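Long-range contact in ethanolamine kinase Pv091845 (Plasmodium vivax, PDB 2QG7), which probably phosphorylates ethanolamine, the first step in making phosphatidylethanolamine from ethanolamine: residues P357-Y362 and Q411-C416. Sequence-based numbering, arbitrary orientation.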
ATOM      1  N   PRO D 357      20.354  -6.555 -22.378  1.00 47.67           N
ATOM      2  CA  PRO D 357      20.538  -8.006 -22.253  1.00 47.46           C
ATOM      3  C   PRO D 357      20.436  -8.513 -20.817  1.00 47.26           C
ATOM      4  O   PRO D 357      21.217  -8.146 -19.983  1.00 48.11           O
ATOM      5  CB  PRO D 357      21.932  -8.224 -22.848  1.00 47.04           C
ATOM      6  CG  PRO D 357      22.263  -6.913 -23.596  1.00 46.70           C
ATOM      7  CD  PRO D 357      21.583  -5.871 -22.834  1.00 47.82           C
ATOM      8  N   MET D 358      19.452  -9.350 -20.539  1.00 47.93           N
ATOM      9  CA  MET D 358      19.294  -9.933 -19.214  1.00 47.72           C
ATOM     10  C   MET D 358      18.853 -11.366 -19.407  1.00 46.96           C
ATOM     11  O   MET D 358      18.519 -11.747 -20.518  1.00 47.78           O
ATOM     12  CB  MET D 358      18.190  -9.188 -18.444  1.00 47.60           C
ATOM     13  CG  MET D 358      18.538  -7.795 -18.003  1.00 48.88           C
ATOM     14  SD  MET D 358      17.322  -7.037 -16.895  1.00 50.36           S
ATOM     15  CE  MET D 358      18.108  -5.439 -16.665  1.00 44.08           C
ATOM     16  N   GLU D 359      18.801 -12.123 -18.313  1.00 46.50           N
ATOM     17  CA  GLU D 359      18.178 -13.425 -18.249  1.00 44.85           C
ATOM     18  C   GLU D 359      16.744 -13.352 -18.738  1.00 45.36           C
ATOM     19  O   GLU D 359      15.991 -12.480 -18.333  1.00 45.80           O
ATOM     20  CB  GLU D 359      18.194 -13.932 -16.810  1.00 44.60           C
ATOM     21  CG  GLU D 359      19.581 -14.309 -16.260  1.00 46.11           C
ATOM     22  CD  GLU D 359      20.351 -13.162 -15.637  1.00 50.31           C
ATOM     23  OE1 GLU D 359      20.021 -11.963 -15.903  1.00 53.58           O
ATOM     24  OE2 GLU D 359      21.307 -13.437 -14.852  1.00 51.49           O
ATOM     25  N   ARG D 360      16.366 -14.293 -19.596  1.00 45.22           N
ATOM     26  CA  ARG D 360      15.038 -14.352 -20.164  1.00 44.16           C
ATOM     27  C   ARG D 360      14.003 -14.592 -19.111  1.00 43.84           C
ATOM     28  O   ARG D 360      12.820 -14.247 -19.302  1.00 44.68           O
ATOM     29  CB  ARG D 360      14.937 -15.415 -21.283  1.00 44.30           C
ATOM     30  CG  ARG D 360      15.293 -16.850 -20.879  1.00 46.03           C
ATOM     31  CD  ARG D 360      14.611 -17.889 -21.751  1.00 45.69           C
ATOM     32  NE  ARG D 360      14.802 -19.268 -21.261  1.00 47.72           N
ATOM     33  CZ  ARG D 360      14.403 -20.396 -21.879  1.00 48.51           C
ATOM     34  NH1 ARG D 360      13.781 -20.350 -23.061  1.00 45.54           N
ATOM     35  NH2 ARG D 360      14.635 -21.595 -21.315  1.00 44.50           N
ATOM     36  N   ALA D 361      14.425 -15.199 -18.007  1.00 42.63           N
ATOM     37  CA  ALA D 361      13.512 -15.553 -16.923  1.00 42.01           C
ATOM     38  C   ALA D 361      13.136 -14.305 -16.091  1.00 42.39           C
ATOM     39  O   ALA D 361      12.003 -14.213 -15.603  1.00 42.41           O
ATOM     40  CB  ALA D 361      14.095 -16.615 -16.070  1.00 41.49           C
ATOM     41  N   TYR D 362      14.062 -13.340 -15.973  1.00 42.32           N
ATOM     42  CA  TYR D 362      13.717 -12.028 -15.428  1.00 42.82           C
ATOM     43  C   TYR D 362      12.530 -11.306 -16.136  1.00 42.74           C
ATOM     44  O   TYR D 362      11.616 -10.808 -15.466  1.00 41.69           O
ATOM     45  CB  TYR D 362      14.922 -11.124 -15.405  1.00 42.86           C
ATOM     46  CG  TYR D 362      14.582  -9.788 -14.854  1.00 45.68           C
ATOM     47  CD1 TYR D 362      14.555  -9.563 -13.462  1.00 45.44           C
ATOM     48  CD2 TYR D 362      14.257  -8.729 -15.713  1.00 48.43           C
ATOM     49  CE1 TYR D 362      14.238  -8.305 -12.942  1.00 44.92           C
ATOM     50  CE2 TYR D 362      13.902  -7.464 -15.199  1.00 47.69           C
ATOM     51  CZ  TYR D 362      13.911  -7.263 -13.814  1.00 46.76           C
ATOM     52  OH  TYR D 362      13.570  -6.014 -13.339  1.00 46.27           O
ATOM     53  N   GLN D 411      11.125 -18.736 -11.336  1.00 51.91           N
ATOM     54  CA  GLN D 411      10.544 -18.707  -9.986  1.00 51.29           C
ATOM     55  C   GLN D 411      11.289 -17.784  -8.978  1.00 49.92           C
ATOM     56  O   GLN D 411      10.660 -16.995  -8.298  1.00 50.54           O
ATOM     57  CB  GLN D 411      10.362 -20.157  -9.492  1.00 51.53           C
ATOM     58  CG  GLN D 411       9.073 -20.422  -8.824  1.00 50.85           C
ATOM     59  CD  GLN D 411       7.889 -20.220  -9.692  1.00 50.38           C
ATOM     60  OE1 GLN D 411       6.843 -19.719  -9.246  1.00 48.48           O
ATOM     61  NE2 GLN D 411       8.009 -20.648 -10.938  1.00 55.96           N
ATOM     62  N   PRO D 412      12.629 -17.842  -8.919  1.00 49.13           N
ATOM     63  CA  PRO D 412      13.303 -16.860  -8.062  1.00 47.71           C
ATOM     64  C   PRO D 412      13.429 -15.426  -8.633  1.00 48.13           C
ATOM     65  O   PRO D 412      13.924 -14.534  -7.933  1.00 48.72           O
ATOM     66  CB  PRO D 412      14.714 -17.445  -7.936  1.00 48.35           C
ATOM     67  CG  PRO D 412      14.920 -18.243  -9.212  1.00 47.62           C
ATOM     68  CD  PRO D 412      13.574 -18.782  -9.579  1.00 47.90           C
ATOM     69  N   PHE D 413      13.070 -15.207  -9.902  1.00 47.36           N
ATOM     70  CA  PHE D 413      13.193 -13.888 -10.528  1.00 46.31           C
ATOM     71  C   PHE D 413      12.016 -12.982 -10.140  1.00 45.51           C
ATOM     72  O   PHE D 413      12.072 -11.768 -10.352  1.00 45.70           O
ATOM     73  CB  PHE D 413      13.306 -13.994 -12.062  1.00 45.78           C
ATOM     74  CG  PHE D 413      14.630 -14.502 -12.529  1.00 44.36           C
ATOM     75  CD1 PHE D 413      14.878 -15.879 -12.604  1.00 40.86           C
ATOM     76  CD2 PHE D 413      15.643 -13.611 -12.891  1.00 43.35           C
ATOM     77  CE1 PHE D 413      16.076 -16.333 -13.028  1.00 38.74           C
ATOM     78  CE2 PHE D 413      16.891 -14.074 -13.329  1.00 39.20           C
ATOM     79  CZ  PHE D 413      17.105 -15.424 -13.378  1.00 39.88           C
ATOM     80  N   TYR D 414      10.973 -13.582  -9.576  1.00 44.22           N
ATOM     81  CA  TYR D 414       9.877 -12.846  -8.995  1.00 44.25           C
ATOM     82  C   TYR D 414      10.370 -11.841  -7.925  1.00 45.31           C
ATOM     83  O   TYR D 414      10.077 -10.622  -7.990  1.00 44.72           O
ATOM     84  CB  TYR D 414       8.927 -13.823  -8.370  1.00 43.71           C
ATOM     85  CG  TYR D 414       7.854 -14.351  -9.275  1.00 43.47           C
ATOM     86  CD1 TYR D 414       6.690 -13.604  -9.501  1.00 40.64           C
ATOM     87  CD2 TYR D 414       7.969 -15.627  -9.874  1.00 43.32           C
ATOM     88  CE1 TYR D 414       5.680 -14.080 -10.295  1.00 40.85           C
ATOM     89  CE2 TYR D 414       6.937 -16.129 -10.686  1.00 40.77           C
ATOM     90  CZ  TYR D 414       5.803 -15.346 -10.880  1.00 41.60           C
ATOM     91  OH  TYR D 414       4.787 -15.790 -11.661  1.00 40.22           O
ATOM     92  N   ILE D 415      11.135 -12.374  -6.968  1.00 45.74           N
ATOM     93  CA  ILE D 415      11.792 -11.576  -5.931  1.00 47.42           C
ATOM     94  C   ILE D 415      12.827 -10.609  -6.470  1.00 46.28           C
ATOM     95  O   ILE D 415      13.010  -9.515  -5.938  1.00 47.40           O
ATOM     96  CB  ILE D 415      12.483 -12.458  -4.857  1.00 48.17           C
ATOM     97  CG1 ILE D 415      11.434 -13.317  -4.110  1.00 49.00           C
ATOM     98  CG2 ILE D 415      13.203 -11.560  -3.822  1.00 49.01           C
ATOM     99  CD1 ILE D 415      12.111 -14.557  -3.537  1.00 55.49           C
ATOM    100  N   CYS D 416      13.525 -11.040  -7.491  1.00 45.44           N
ATOM    101  CA  CYS D 416      14.518 -10.206  -8.178  1.00 45.76           C
ATOM    102  C   CYS D 416      13.866  -8.926  -8.824  1.00 43.57           C
ATOM    103  O   CYS D 416      14.381  -7.813  -8.766  1.00 43.31           O
ATOM    104  CB  CYS D 416      15.193 -11.082  -9.248  1.00 44.28           C
ATOM    105  SG  CYS D 416      16.480 -10.226 -10.091  1.00 52.23           S
TER
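Phe413 lays one face of its ring over the first turn of helix 360-369, in the helical part of this choline/ethanolamine kinase fold, which belongs to the protein kinase clan. The evidence for a CH-pi contact is direct: CB of Ala361 lies 3.9 Å from the centroid of the Phe413 ring, 26° off the ring normal and displaced toward the rim. The same face also receives backbone, with N of Tyr362 at 3.5 Å from CD2 of Phe413. The far end of the ring reaches Glu359, whose CB stands 3.7 Å from Phe413 CE2; the approach is oblique, and the two side chains cross at about a right angle.

Tyr362 meets residues 411-416 at two places. Its CB packs 3.6 Å from Phe413 CD2, an atom that lies near the plane of the tyrosine ring, at its edge. With Tyr362 CG anti to the backbone N (chi1 180°), the ring extends past Phe413 to Cys416, one turn further along helix 413-430. There the sulfur-aromatic contact is slanted, SG of Cys416 being 5.1 Å from the Tyr362 ring centroid and 72° off its normal.

Further out, Glu359 occupies the N-cap position where strand 356-359 gives way to helix 360-369. Its buried carboxylate hydrogen-bonds to Ser234 OG through OE1 and to Trp237 NE1 through OE2, two bonds that probably hold the bent side chain beside the phenylalanine. Helix 236-251 adds Leu236 against Glu359 and Tyr362, while Cys283 of helix 269-284 touches Phe413. The contact thus joins the first turn of helix 360-369 to Phe413 and Cys416 of helix 413-430 in a buried, mostly apolar interface. On its cysteine side, the nearest tyrosine atom to Cys416 SG is Tyr362 CD1, at 3.9 Å.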